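Local coordinates for heme oxygenase (Leptospira interrogans, PDB 5KZL), which catalyses the oxygen-dependent cleavage of heme, which in this enzyme family yields biliverdin, carbon monoxide and ferrous iron, at residues Leu10-Arg15 with Asn176-Leu181; Glu63-Asn68 with Thr120-Leu125; Ile142-Ala147 with Phe161-Met166. The protein carries 1 engineered substitution. One frame throughout, in Å; residues are numbered along the deposited sequence.

Contact 1: residues Leu10-Arg15 with Asn176-Leu181. With HEM (protoporphyrin IX containing Fe), chain B.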
loop_
_atom_site.group_PDB
_atom_site.type_symbol
_atom_site.label_atom_id
_atom_site.label_comp_id
_atom_site.label_asym_id
_atom_site.label_seq_id
_atom_site.Cartn_x
_atom_site.Cartn_y
_atom_site.Cartn_z
ATOM N N LEU A 10 -8.992 -16.691 5.699
ATOM C CA LEU A 10 -8.735 -15.266 5.911
ATOM C C LEU A 10 -8.583 -14.530 4.558
ATOM O O LEU A 10 -9.117 -13.426 4.414
ATOM C CB LEU A 10 -7.493 -15.026 6.809
ATOM C CG LEU A 10 -7.037 -13.544 6.995
ATOM C CD1 LEU A 10 -8.149 -12.685 7.615
ATOM C CD2 LEU A 10 -5.759 -13.464 7.810
ATOM N N ALA A 11 -7.880 -15.148 3.573
ATOM C CA ALA A 11 -7.697 -14.497 2.263
ATOM C C ALA A 11 -9.064 -14.259 1.605
ATOM O O ALA A 11 -9.307 -13.181 1.066
ATOM C CB ALA A 11 -6.809 -15.342 1.364
ATOM N N THR A 12 -9.985 -15.232 1.746
ATOM C CA THR A 12 -11.351 -15.146 1.202
ATOM C C THR A 12 -12.177 -14.084 1.984
ATOM O O THR A 12 -12.884 -13.286 1.372
ATOM C CB THR A 12 -11.978 -16.554 1.216
ATOM O OG1 THR A 12 -11.254 -17.370 0.287
ATOM C CG2 THR A 12 -13.459 -16.564 0.850
ATOM N N ILE A 13 -12.081 -14.094 3.324
ATOM C CA ILE A 13 -12.781 -13.144 4.215
ATOM C C ILE A 13 -12.438 -11.701 3.829
ATOM O O ILE A 13 -13.324 -10.847 3.724
ATOM C CB ILE A 13 -12.475 -13.454 5.716
ATOM C CG1 ILE A 13 -13.282 -14.680 6.184
ATOM C CG2 ILE A 13 -12.768 -12.234 6.625
ATOM C CD1 ILE A 13 -12.731 -15.364 7.407
ATOM N N LEU A 14 -11.143 -11.436 3.621
ATOM C CA LEU A 14 -10.667 -10.114 3.243
ATOM C C LEU A 14 -11.103 -9.743 1.837
ATOM O O LEU A 14 -11.550 -8.628 1.638
ATOM C CB LEU A 14 -9.135 -10.018 3.392
ATOM C CG LEU A 14 -8.593 -10.181 4.810
ATOM C CD1 LEU A 14 -7.056 -10.054 4.837
ATOM C CD2 LEU A 14 -9.227 -9.171 5.755
ATOM N N ARG A 15 -11.010 -10.678 0.868
ATOM C CA ARG A 15 -11.420 -10.401 -0.516
ATOM C C ARG A 15 -12.923 -10.067 -0.603
ATOM O O ARG A 15 -13.301 -9.043 -1.184
ATOM C CB ARG A 15 -11.053 -11.594 -1.425
ATOM C CG ARG A 15 -11.552 -11.474 -2.856
ATOM C CD ARG A 15 -11.100 -12.633 -3.721
ATOM N NE ARG A 15 -9.677 -12.528 -4.048
ATOM C CZ ARG A 15 -9.001 -13.422 -4.762
ATOM N NH1 ARG A 15 -7.711 -13.237 -5.017
ATOM N NH2 ARG A 15 -9.602 -14.520 -5.205
ATOM N N ASN A 176 1.201 -17.473 -3.147
ATOM C CA ASN A 176 1.960 -17.776 -1.943
ATOM C C ASN A 176 1.572 -16.822 -0.815
ATOM O O ASN A 176 1.456 -17.251 0.328
ATOM C CB ASN A 176 3.451 -17.717 -2.227
ATOM C CG ASN A 176 3.984 -18.865 -3.050
ATOM O OD1 ASN A 176 3.248 -19.741 -3.513
ATOM N ND2 ASN A 176 5.288 -18.873 -3.256
ATOM N N TYR A 177 1.324 -15.546 -1.146
ATOM C CA TYR A 177 0.872 -14.533 -0.200
ATOM C C TYR A 177 -0.504 -14.900 0.374
ATOM O O TYR A 177 -0.698 -14.798 1.586
ATOM C CB TYR A 177 0.851 -13.129 -0.848
ATOM C CG TYR A 177 0.468 -12.041 0.129
ATOM C CD1 TYR A 177 -0.869 -11.734 0.370
ATOM C CD2 TYR A 177 1.440 -11.371 0.876
ATOM C CE1 TYR A 177 -1.233 -10.797 1.336
ATOM C CE2 TYR A 177 1.088 -10.408 1.820
ATOM C CZ TYR A 177 -0.252 -10.149 2.063
ATOM O OH TYR A 177 -0.630 -9.206 2.960
ATOM N N ARG A 178 -1.475 -15.254 -0.491
ATOM C CA ARG A 178 -2.820 -15.593 -0.013
ATOM C C ARG A 178 -2.785 -16.885 0.813
ATOM O O ARG A 178 -3.453 -16.960 1.844
ATOM C CB ARG A 178 -3.836 -15.668 -1.160
ATOM C CG ARG A 178 -4.004 -14.346 -1.891
ATOM C CD ARG A 178 -5.059 -14.462 -2.961
ATOM N NE ARG A 178 -6.398 -14.339 -2.375
ATOM C CZ ARG A 178 -7.352 -15.259 -2.446
ATOM N NH1 ARG A 178 -7.159 -16.378 -3.138
ATOM N NH2 ARG A 178 -8.532 -15.043 -1.877
ATOM N N THR A 179 -1.944 -17.864 0.414
ATOM C CA THR A 179 -1.726 -19.100 1.180
ATOM C C THR A 179 -1.154 -18.720 2.563
ATOM O O THR A 179 -1.601 -19.279 3.575
ATOM C CB THR A 179 -0.837 -20.109 0.411
ATOM O OG1 THR A 179 -1.483 -20.448 -0.821
ATOM C CG2 THR A 179 -0.615 -21.410 1.194
ATOM N N ALA A 180 -0.197 -17.751 2.602
ATOM C CA ALA A 180 0.411 -17.246 3.840
ATOM C C ALA A 180 -0.650 -16.624 4.768
ATOM O O ALA A 180 -0.627 -16.921 5.963
ATOM C CB ALA A 180 1.538 -16.253 3.543
ATOM N N LEU A 181 -1.615 -15.827 4.209
ATOM C CA LEU A 181 -2.731 -15.232 4.967
ATOM C C LEU A 181 -3.566 -16.343 5.600
ATOM O O LEU A 181 -3.916 -16.268 6.776
ATOM C CB LEU A 181 -3.647 -14.402 4.064
ATOM C CG LEU A 181 -3.143 -13.041 3.603
ATOM C CD1 LEU A 181 -4.198 -12.375 2.726
ATOM C CD2 LEU A 181 -2.839 -12.124 4.790
HETATM C CHA HEM B . -6.755 -6.118 -6.383
HETATM C CHB HEM B . -6.170 -2.775 -3.070
HETATM C CHC HEM B . -7.009 0.538 -6.413
HETATM C CHD HEM B . -6.676 -2.734 -9.732
HETATM C C1A HEM B . -6.517 -5.488 -5.210
HETATM C C2A HEM B . -6.350 -6.173 -3.962
HETATM C C3A HEM B . -6.214 -5.227 -3.037
HETATM C C4A HEM B . -6.266 -3.989 -3.676
HETATM C CMA HEM B . -5.985 -5.418 -1.589
HETATM C CAA HEM B . -6.324 -7.662 -3.724
HETATM C CBA HEM B . -7.735 -8.293 -3.687
HETATM C CGA HEM B . -7.645 -9.708 -3.293
HETATM O O1A HEM B . -8.169 -10.094 -2.293
HETATM O O2A HEM B . -7.013 -10.464 -4.012
HETATM C C1B HEM B . -6.371 -1.551 -3.684
HETATM C C2B HEM B . -6.420 -0.285 -2.969
HETATM C C3B HEM B . -6.661 0.629 -3.929
HETATM C C4B HEM B . -6.764 -0.088 -5.209
HETATM C CMB HEM B . -6.208 -0.028 -1.516
HETATM C CAB HEM B . -6.819 2.026 -3.839
HETATM C CBB HEM B . -6.989 2.452 -2.694
HETATM C C1C HEM B . -6.849 0.006 -7.642
HETATM C C2C HEM B . -6.672 0.722 -8.859
HETATM C C3C HEM B . -6.567 -0.234 -9.799
HETATM C C4C HEM B . -6.645 -1.518 -9.152
HETATM C CMC HEM B . -6.609 2.239 -9.034
HETATM C CAC HEM B . -6.394 0.034 -11.208
HETATM C CBC HEM B . -5.920 -0.856 -11.981
HETATM C C1D HEM B . -6.778 -3.945 -9.077
HETATM C C2D HEM B . -6.873 -5.244 -9.791
HETATM C C3D HEM B . -6.860 -6.167 -8.864
HETATM C C4D HEM B . -6.783 -5.454 -7.581
HETATM C CMD HEM B . -6.896 -5.450 -11.265
HETATM C CAD HEM B . -6.974 -7.648 -9.102
HETATM C CBD HEM B . -5.732 -8.275 -9.616
HETATM C CGD HEM B . -5.858 -9.749 -9.823
HETATM O O1D HEM B . -6.727 -10.363 -9.332
HETATM O O2D HEM B . -5.025 -10.282 -10.492
HETATM N NA HEM B . -6.487 -4.176 -4.950
HETATM N NB HEM B . -6.619 -1.309 -4.925
HETATM N NC HEM B . -6.836 -1.285 -7.883
HETATM N ND HEM B . -6.721 -4.149 -7.779
HETATM FE FE HEM B . -6.687 -2.768 -6.411
HETATM O O HOH W 1 -7.353 -12.370 -0.691
HETATM O O HOH W 2 -10.811 -16.626 -2.281
HETATM O O HOH W 3 -4.434 -2.584 -6.700
#

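Contact 2: residues Glu63-Asn68 with Thr120-Leu125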
loop_
_atom_site.group_PDB
_atom_site.type_symbol
_atom_site.label_atom_id
_atom_site.label_comp_id
_atom_site.label_asym_id
_atom_site.label_seq_id
_atom_site.Cartn_x
_atom_site.Cartn_y
_atom_site.Cartn_z
ATOM N N GLU A 63 8.963 -4.325 10.483
ATOM C CA GLU A 63 10.303 -4.764 10.870
ATOM C C GLU A 63 10.367 -4.930 12.378
ATOM O O GLU A 63 10.902 -5.930 12.861
ATOM C CB GLU A 63 11.362 -3.760 10.379
ATOM C CG GLU A 63 11.700 -3.925 8.908
ATOM C CD GLU A 63 12.453 -5.201 8.614
ATOM O OE1 GLU A 63 13.559 -5.359 9.178
ATOM O OE2 GLU A 63 11.924 -6.056 7.862
ATOM N N ARG A 64 9.781 -3.971 13.123
ATOM C CA ARG A 64 9.741 -4.003 14.588
ATOM C C ARG A 64 9.026 -5.259 15.080
ATOM O O ARG A 64 9.493 -5.896 16.032
ATOM C CB ARG A 64 8.994 -2.773 15.129
ATOM C CG ARG A 64 9.238 -2.514 16.627
ATOM C CD ARG A 64 8.513 -1.302 17.203
ATOM N NE ARG A 64 8.452 -0.157 16.286
ATOM C CZ ARG A 64 9.428 0.731 16.102
ATOM N NH1 ARG A 64 10.571 0.625 16.773
ATOM N NH2 ARG A 64 9.272 1.722 15.236
ATOM N N ASN A 65 7.915 -5.632 14.413
ATOM C CA ASN A 65 7.114 -6.785 14.786
ATOM C C ASN A 65 7.361 -8.026 13.945
ATOM O O ASN A 65 6.505 -8.912 13.935
ATOM C CB ASN A 65 5.628 -6.411 14.762
ATOM C CG ASN A 65 5.271 -5.383 15.794
ATOM O OD1 ASN A 65 5.308 -5.638 17.011
ATOM N ND2 ASN A 65 5.065 -4.172 15.339
ATOM N N LYS A 66 8.524 -8.131 13.275
ATOM C CA LYS A 66 8.783 -9.256 12.359
ATOM C C LYS A 66 8.722 -10.647 13.020
ATOM O O LYS A 66 8.376 -11.611 12.327
ATOM C CB LYS A 66 10.103 -9.073 11.579
ATOM C CG LYS A 66 11.375 -9.203 12.414
ATOM C CD LYS A 66 12.627 -9.265 11.527
ATOM C CE LYS A 66 12.992 -7.914 10.970
ATOM N NZ LYS A 66 14.303 -7.915 10.254
ATOM N N ASN A 67 9.047 -10.748 14.334
ATOM C CA ASN A 67 9.027 -12.038 15.032
ATOM C C ASN A 67 7.739 -12.306 15.805
ATOM O O ASN A 67 7.626 -13.358 16.430
ATOM C CB ASN A 67 10.253 -12.230 15.904
ATOM C CG ASN A 67 11.475 -12.471 15.053
ATOM O OD1 ASN A 67 11.449 -13.240 14.072
ATOM N ND2 ASN A 67 12.550 -11.770 15.374
ATOM N N ASN A 68 6.735 -11.423 15.675
ATOM C CA ASN A 68 5.412 -11.663 16.228
ATOM C C ASN A 68 4.916 -13.002 15.632
ATOM O O ASN A 68 5.102 -13.243 14.432
ATOM C CB ASN A 68 4.472 -10.526 15.848
ATOM C CG ASN A 68 3.043 -10.742 16.271
ATOM O OD1 ASN A 68 2.290 -11.478 15.628
ATOM N ND2 ASN A 68 2.630 -10.072 17.331
ATOM N N THR A 120 -0.086 -1.579 19.989
ATOM C CA THR A 120 -1.161 -2.178 20.796
ATOM C C THR A 120 -1.715 -3.498 20.277
ATOM O O THR A 120 -1.985 -4.381 21.081
ATOM C CB THR A 120 -2.293 -1.189 20.996
ATOM O OG1 THR A 120 -2.861 -0.857 19.730
ATOM C CG2 THR A 120 -1.866 0.061 21.772
ATOM N N GLN A 121 -1.951 -3.615 18.949
ATOM C CA GLN A 121 -2.513 -4.823 18.317
ATOM C C GLN A 121 -1.681 -5.146 17.067
ATOM O O GLN A 121 -2.216 -5.023 15.960
ATOM C CB GLN A 121 -4.003 -4.607 17.937
ATOM C CG GLN A 121 -4.992 -4.666 19.110
ATOM C CD GLN A 121 -5.128 -6.059 19.680
ATOM O OE1 GLN A 121 -5.803 -6.929 19.120
ATOM N NE2 GLN A 121 -4.474 -6.306 20.796
ATOM N N PRO A 122 -0.361 -5.499 17.220
ATOM C CA PRO A 122 0.505 -5.728 16.039
ATOM C C PRO A 122 -0.012 -6.746 15.035
ATOM O O PRO A 122 0.268 -6.579 13.854
ATOM C CB PRO A 122 1.850 -6.138 16.654
ATOM C CG PRO A 122 1.532 -6.534 18.029
ATOM C CD PRO A 122 0.423 -5.669 18.461
ATOM N N GLU A 123 -0.844 -7.727 15.462
ATOM C CA GLU A 123 -1.445 -8.713 14.539
ATOM C C GLU A 123 -2.312 -8.012 13.477
ATOM O O GLU A 123 -2.459 -8.524 12.367
ATOM C CB GLU A 123 -2.311 -9.732 15.302
ATOM C CG GLU A 123 -1.526 -10.520 16.352
ATOM C CD GLU A 123 -1.133 -9.810 17.642
ATOM O OE1 GLU A 123 -1.763 -8.780 17.982
ATOM O OE2 GLU A 123 -0.165 -10.267 18.297
ATOM N N LEU A 124 -2.891 -6.847 13.816
ATOM C CA LEU A 124 -3.717 -6.104 12.849
ATOM C C LEU A 124 -2.893 -5.474 11.697
ATOM O O LEU A 124 -3.478 -5.032 10.703
ATOM C CB LEU A 124 -4.614 -5.053 13.535
ATOM C CG LEU A 124 -5.707 -5.552 14.516
ATOM C CD1 LEU A 124 -6.475 -4.375 15.084
ATOM C CD2 LEU A 124 -6.696 -6.492 13.831
ATOM N N LEU A 125 -1.539 -5.465 11.812
ATOM C CA LEU A 125 -0.684 -4.993 10.711
ATOM C C LEU A 125 -0.855 -5.922 9.489
ATOM O O LEU A 125 -0.570 -5.507 8.359
ATOM C CB LEU A 125 0.797 -4.912 11.134
ATOM C CG LEU A 125 1.156 -3.776 12.096
ATOM C CD1 LEU A 125 2.622 -3.858 12.504
ATOM C CD2 LEU A 125 0.839 -2.384 11.483
#

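Contact 3: residues Ile142-Ala147 with Phe161-Met166. With HEM (protoporphyrin IX containing Fe), chain B.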
loop_
_atom_site.group_PDB
_atom_site.type_symbol
_atom_site.label_atom_id
_atom_site.label_comp_id
_atom_site.label_asym_id
_atom_site.label_seq_id
_atom_site.Cartn_x
_atom_site.Cartn_y
_atom_site.Cartn_z
ATOM N N ILE A 142 -0.411 -3.117 -14.403
ATOM C CA ILE A 142 -1.444 -2.288 -15.026
ATOM C C ILE A 142 -1.188 -0.805 -14.748
ATOM O O ILE A 142 -1.188 -0.010 -15.683
ATOM C CB ILE A 142 -2.859 -2.701 -14.580
ATOM C CG1 ILE A 142 -3.208 -4.113 -15.090
ATOM C CG2 ILE A 142 -3.911 -1.657 -15.002
ATOM C CD1 ILE A 142 -4.374 -4.758 -14.373
ATOM N N LEU A 143 -0.980 -0.449 -13.462
ATOM C CA LEU A 143 -0.788 0.929 -13.018
ATOM C C LEU A 143 0.482 1.572 -13.575
ATOM O O LEU A 143 0.427 2.746 -13.957
ATOM C CB LEU A 143 -0.861 1.026 -11.480
ATOM C CG LEU A 143 -2.266 0.809 -10.854
ATOM C CD1 LEU A 143 -2.171 0.708 -9.325
ATOM C CD2 LEU A 143 -3.254 1.914 -11.267
ATOM N N LYS A 144 1.599 0.810 -13.691
ATOM C CA LYS A 144 2.819 1.390 -14.256
ATOM C C LYS A 144 2.617 1.821 -15.721
ATOM O O LYS A 144 3.081 2.894 -16.092
ATOM C CB LYS A 144 4.054 0.503 -14.062
ATOM C CG LYS A 144 4.179 -0.716 -14.943
ATOM C CD LYS A 144 5.384 -1.513 -14.472
ATOM C CE LYS A 144 5.882 -2.487 -15.510
ATOM N NZ LYS A 144 6.937 -3.383 -14.951
ATOM N N LYS A 145 1.878 1.031 -16.518
ATOM C CA LYS A 145 1.587 1.366 -17.921
ATOM C C LYS A 145 0.664 2.575 -18.015
ATOM O O LYS A 145 0.905 3.444 -18.852
ATOM C CB LYS A 145 0.995 0.160 -18.681
ATOM C CG LYS A 145 1.977 -0.995 -18.855
ATOM C CD LYS A 145 1.582 -1.846 -20.066
ATOM C CE LYS A 145 2.514 -3.011 -20.279
ATOM N NZ LYS A 145 2.471 -3.490 -21.685
ATOM N N VAL A 146 -0.384 2.644 -17.161
ATOM C CA VAL A 146 -1.329 3.768 -17.121
ATOM C C VAL A 146 -0.537 5.055 -16.768
ATOM O O VAL A 146 -0.627 6.043 -17.501
ATOM C CB VAL A 146 -2.521 3.507 -16.147
ATOM C CG1 VAL A 146 -3.341 4.768 -15.904
ATOM C CG2 VAL A 146 -3.416 2.379 -16.650
ATOM N N ALA A 147 0.285 5.005 -15.694
ATOM C CA ALA A 147 1.077 6.171 -15.243
ATOM C C ALA A 147 2.082 6.659 -16.296
ATOM O O ALA A 147 2.200 7.867 -16.514
ATOM C CB ALA A 147 1.794 5.852 -13.937
ATOM N N PHE A 161 7.808 2.414 -7.981
ATOM C CA PHE A 161 6.768 2.019 -7.024
ATOM C C PHE A 161 5.959 0.795 -7.457
ATOM O O PHE A 161 5.512 0.035 -6.610
ATOM C CB PHE A 161 5.862 3.210 -6.712
ATOM C CG PHE A 161 4.689 2.937 -5.801
ATOM C CD1 PHE A 161 4.884 2.419 -4.522
ATOM C CD2 PHE A 161 3.393 3.264 -6.197
ATOM C CE1 PHE A 161 3.797 2.206 -3.660
ATOM C CE2 PHE A 161 2.304 3.066 -5.327
ATOM C CZ PHE A 161 2.520 2.549 -4.062
ATOM N N TYR A 162 5.770 0.609 -8.760
ATOM C CA TYR A 162 4.962 -0.499 -9.284
ATOM C C TYR A 162 5.745 -1.760 -9.601
ATOM O O TYR A 162 5.138 -2.747 -10.030
ATOM C CB TYR A 162 4.222 -0.042 -10.542
ATOM C CG TYR A 162 3.451 1.236 -10.330
ATOM C CD1 TYR A 162 2.291 1.252 -9.564
ATOM C CD2 TYR A 162 3.885 2.434 -10.885
ATOM C CE1 TYR A 162 1.598 2.436 -9.326
ATOM C CE2 TYR A 162 3.197 3.626 -10.658
ATOM C CZ TYR A 162 2.042 3.617 -9.896
ATOM O OH TYR A 162 1.362 4.781 -9.660
ATOM N N GLU A 163 7.076 -1.738 -9.409
ATOM C CA GLU A 163 7.941 -2.865 -9.756
ATOM C C GLU A 163 8.557 -3.563 -8.546
ATOM O O GLU A 163 8.978 -2.913 -7.570
ATOM C CB GLU A 163 9.024 -2.412 -10.751
ATOM C CG GLU A 163 8.478 -1.766 -12.011
ATOM C CD GLU A 163 9.538 -1.621 -13.086
ATOM O OE1 GLU A 163 10.702 -1.339 -12.730
ATOM O OE2 GLU A 163 9.208 -1.797 -14.282
ATOM N N PHE A 164 8.601 -4.902 -8.625
ATOM C CA PHE A 164 9.105 -5.784 -7.573
ATOM C C PHE A 164 10.302 -6.580 -8.101
ATOM O O PHE A 164 10.122 -7.730 -8.488
ATOM C CB PHE A 164 7.962 -6.714 -7.067
ATOM C CG PHE A 164 6.828 -5.915 -6.467
ATOM C CD1 PHE A 164 5.816 -5.397 -7.272
ATOM C CD2 PHE A 164 6.807 -5.619 -5.106
ATOM C CE1 PHE A 164 4.785 -4.624 -6.722
ATOM C CE2 PHE A 164 5.786 -4.829 -4.564
ATOM C CZ PHE A 164 4.776 -4.354 -5.372
ATOM N N PRO A 165 11.518 -5.977 -8.175
ATOM C CA PRO A 165 12.667 -6.711 -8.740
ATOM C C PRO A 165 13.046 -7.966 -7.950
ATOM O O PRO A 165 13.628 -8.873 -8.520
ATOM C CB PRO A 165 13.788 -5.663 -8.770
ATOM C CG PRO A 165 13.400 -4.664 -7.722
ATOM C CD PRO A 165 11.900 -4.600 -7.784
ATOM N N MET A 166 12.645 -8.052 -6.667
ATOM C CA MET A 166 12.927 -9.213 -5.821
ATOM C C MET A 166 11.972 -10.391 -6.098
ATOM O O MET A 166 12.160 -11.474 -5.541
ATOM C CB MET A 166 12.851 -8.811 -4.325
ATOM C CG MET A 166 13.899 -7.804 -3.911
ATOM S SD MET A 166 13.816 -7.416 -2.142
ATOM C CE MET A 166 15.316 -6.464 -1.925
HETATM C CHA HEM B . -6.755 -6.118 -6.383
HETATM C CHB HEM B . -6.170 -2.775 -3.070
HETATM C CHC HEM B . -7.009 0.538 -6.413
HETATM C CHD HEM B . -6.676 -2.734 -9.732
HETATM C C1A HEM B . -6.517 -5.488 -5.210
HETATM C C2A HEM B . -6.350 -6.173 -3.962
HETATM C C3A HEM B . -6.214 -5.227 -3.037
HETATM C C4A HEM B . -6.266 -3.989 -3.676
HETATM C CMA HEM B . -5.985 -5.418 -1.589
HETATM C CAA HEM B . -6.324 -7.662 -3.724
HETATM C CBA HEM B . -7.735 -8.293 -3.687
HETATM C CGA HEM B . -7.645 -9.708 -3.293
HETATM O O1A HEM B . -8.169 -10.094 -2.293
HETATM O O2A HEM B . -7.013 -10.464 -4.012
HETATM C C1B HEM B . -6.371 -1.551 -3.684
HETATM C C2B HEM B . -6.420 -0.285 -2.969
HETATM C C3B HEM B . -6.661 0.629 -3.929
HETATM C C4B HEM B . -6.764 -0.088 -5.209
HETATM C CMB HEM B . -6.208 -0.028 -1.516
HETATM C CAB HEM B . -6.819 2.026 -3.839
HETATM C CBB HEM B . -6.989 2.452 -2.694
HETATM C C1C HEM B . -6.849 0.006 -7.642
HETATM C C2C HEM B . -6.672 0.722 -8.859
HETATM C C3C HEM B . -6.567 -0.234 -9.799
HETATM C C4C HEM B . -6.645 -1.518 -9.152
HETATM C CMC HEM B . -6.609 2.239 -9.034
HETATM C CAC HEM B . -6.394 0.034 -11.208
HETATM C CBC HEM B . -5.920 -0.856 -11.981
HETATM C C1D HEM B . -6.778 -3.945 -9.077
HETATM C C2D HEM B . -6.873 -5.244 -9.791
HETATM C C3D HEM B . -6.860 -6.167 -8.864
HETATM C C4D HEM B . -6.783 -5.454 -7.581
HETATM C CMD HEM B . -6.896 -5.450 -11.265
HETATM C CAD HEM B . -6.974 -7.648 -9.102
HETATM C CBD HEM B . -5.732 -8.275 -9.616
HETATM C CGD HEM B . -5.858 -9.749 -9.823
HETATM O O1D HEM B . -6.727 -10.363 -9.332
HETATM O O2D HEM B . -5.025 -10.282 -10.492
HETATM N NA HEM B . -6.487 -4.176 -4.950
HETATM N NB HEM B . -6.619 -1.309 -4.925
HETATM N NC HEM B . -6.836 -1.285 -7.883
HETATM N ND HEM B . -6.721 -4.149 -7.779
HETATM FE FE HEM B . -6.687 -2.768 -6.411
HETATM O O HOH W 3 -4.434 -2.584 -6.700
#

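Contact 1: residues Leu10-Arg15 with Asn176-Leu181
A bend at chi3 of each chain, -74° in Arg-15 and 81° in Arg-178, brings the two guanidinium groups face to face. The planes are 6° apart and the group centres 3.4 Å apart, while the chains that carry them meet at about a right angle. Arg-15 NH1 sits 3.1 Å from Arg-178 NE, two donors with no hydrogen bond between them; the pairing makes sense because both groups gather round one heme propionate. Arg-15 reaches it with its edge: NH1 donates to HEM O2A at 3.0 Å, NE adds only weak bonds to the two oxygens, and the carboxylate carbon lies in the guanidinium plane. Arg-178 works through water. Water 1, in the plane of its guanidinium, accepts from NE and donates both to Ala-11 O (2.8 Å) and to HEM O1A (2.9 Å), so one water ties both helices to the propionate. Water 2 joins Arg-178 NH2 to Thr-12 OG1. The methyl of Ala-11 lies over the other face of the Arg-178 guanidinium, which is thus sandwiched between Ala-11 CB and Arg-15. Behind this polar layer the packing is apolar. Leu-181 CD1 touches Ala-11 CB at 4.2 Å and also meets Leu-14 CD1, whereas Leu-10 CD2 rests against Leu-181 O at 3.5 Å. Tyr-130 of helix 125-151 touches both Leu-14 and Leu-181. The segment axes of these steeply crossed helices approach to 8.9 Å. Lys-174 NZ and Tyr-130 OH are also hydrogen-bonded to the heme; the paired arginines form a basic propionate site at the rim of the heme pocket, as is characteristic of the all-helical heme oxygenase fold.

Contact 2: residues Glu63-Asn68 with Thr120-Leu125
The side chains of Asn-68 and Glu-123 cross at about a right angle where a type I beta turn (Asn-65 to Asn-68) at the end of helix 41-64 faces a short 3-10 segment, 122-124, that leads into helix 125-151 of the all-helical heme oxygenase fold. The amide and carboxylate planes are 56° apart. Asn-68 ND2 donates to Glu-123 OE2 at 3.0 Å in a nearly straight bond, 178° at the hydrogen. The acceptor lies in the amide plane of Asn-68, but the donor comes from above the carboxylate, 54° out of its plane. A bend at chi2 of Glu-123 brings the carboxylate back toward the turn, although its CB does not point there. The other end of the Asn-68 amide is held too: OD1 accepts from the backbone N of Val-70, as in an Asx turn, and from that of Leu-71. With both ends engaged, the amide has little freedom to flip.

Pro-122 fills the middle of the contact, its ring crossed at about a right angle by both asparagines. Its CB lies 3.5 Å from Asn-65 OD1, and its CG 3.8 Å from Asn-68 ND2. The main bond of the Asn-65 amide goes back to its own helix, from ND2 to the carbonyl oxygen of Glu-61, with a weak one to Ser-118 OG of helix 105-120. The beta turn is closed by Asn-68 N to Asn-65 O, and the 3-10 segment by Leu-125 N to Pro-122 O. Leu-125, itself buried, packs on Ile-117 and Leu-62. Its CD1 methyl touches Asn-65 ND2 at 3.8 Å.

Contact 3: residues Ile142-Ala147 with Phe161-Met166
Lys-144 starts its contact at CB, which lies 3.6 Å from Tyr-162 CB and also brushes CD2 of the ring. Its CG stands between the backbone N and the carbonyl carbon (chi1 75°), a crowded position on a helix, and this sends the extended chain out from the helix toward Glu-163. CD then comes to 3.8 Å from Glu-163 OE2, CE to 3.6 Å from the same oxygen, and NZ closes a salt bridge with OE2 at 2.8 Å. The ammonium meets that oxygen on its anti side, 21° out of the carboxylate plane, and the two side chains cross at about a right angle. NZ has a second acceptor in Gln-141 OE1, one residue before the segment.

Helix 125-151, which bears Lys-144, is the distal helix of the heme oxygenase fold: it runs along the face of the heme where water 3 is bound to the iron. Tyr-162 of the loop lays its ring against the backbone of this helix. Leu-143 C stands 4.2 Å above the ring centre and Lys-144 N sits over the same face nearer the rim. On the opposite face Phe-161 CD2 lies 3.7 Å above the ring plane of Tyr-162, toward the rim, so the ring lies between the helix backbone and the side chain of its own neighbour. Leu-143 CB touches Tyr-162 CE1 at 3.6 Å, and the methyl of Ala-147 approaches CE2 obliquely. The phenol oxygen of Tyr-162 is hydrogen-bonded to Tyr-44 OH, while Phe-34 of helix 29-36 touches both Tyr-162 and Ala-147. Leu-143 divides at its branch: CD1 stays by Tyr-162 CE1, while CD2 reaches HEM CAC, a vinyl carbon, at 3.7 Å; Ile-142 CG2 meets the outer carbon of that vinyl, CBC.

How the contacts relate
All three contacts belong to one all-helical heme oxygenase unit and none touches another. Contact 1 joins the first helix, 10-17, to the last but one, 170-183, and between its segments come contact 2 and then contact 3. Their centres lie about 18 Å (1 and 2), 22 Å (1 and 3) and 27 Å (2 and 3) apart; contacts 2 and 3 sit on opposite sides of the chain's centre. Helix 125-151 links them: it begins at contact 2 and carries 142-147 in contact 3. Contacts 1 and 3 both reach the heme, one at a propionate and the other at a vinyl group, whereas contact 2 lies at the surface.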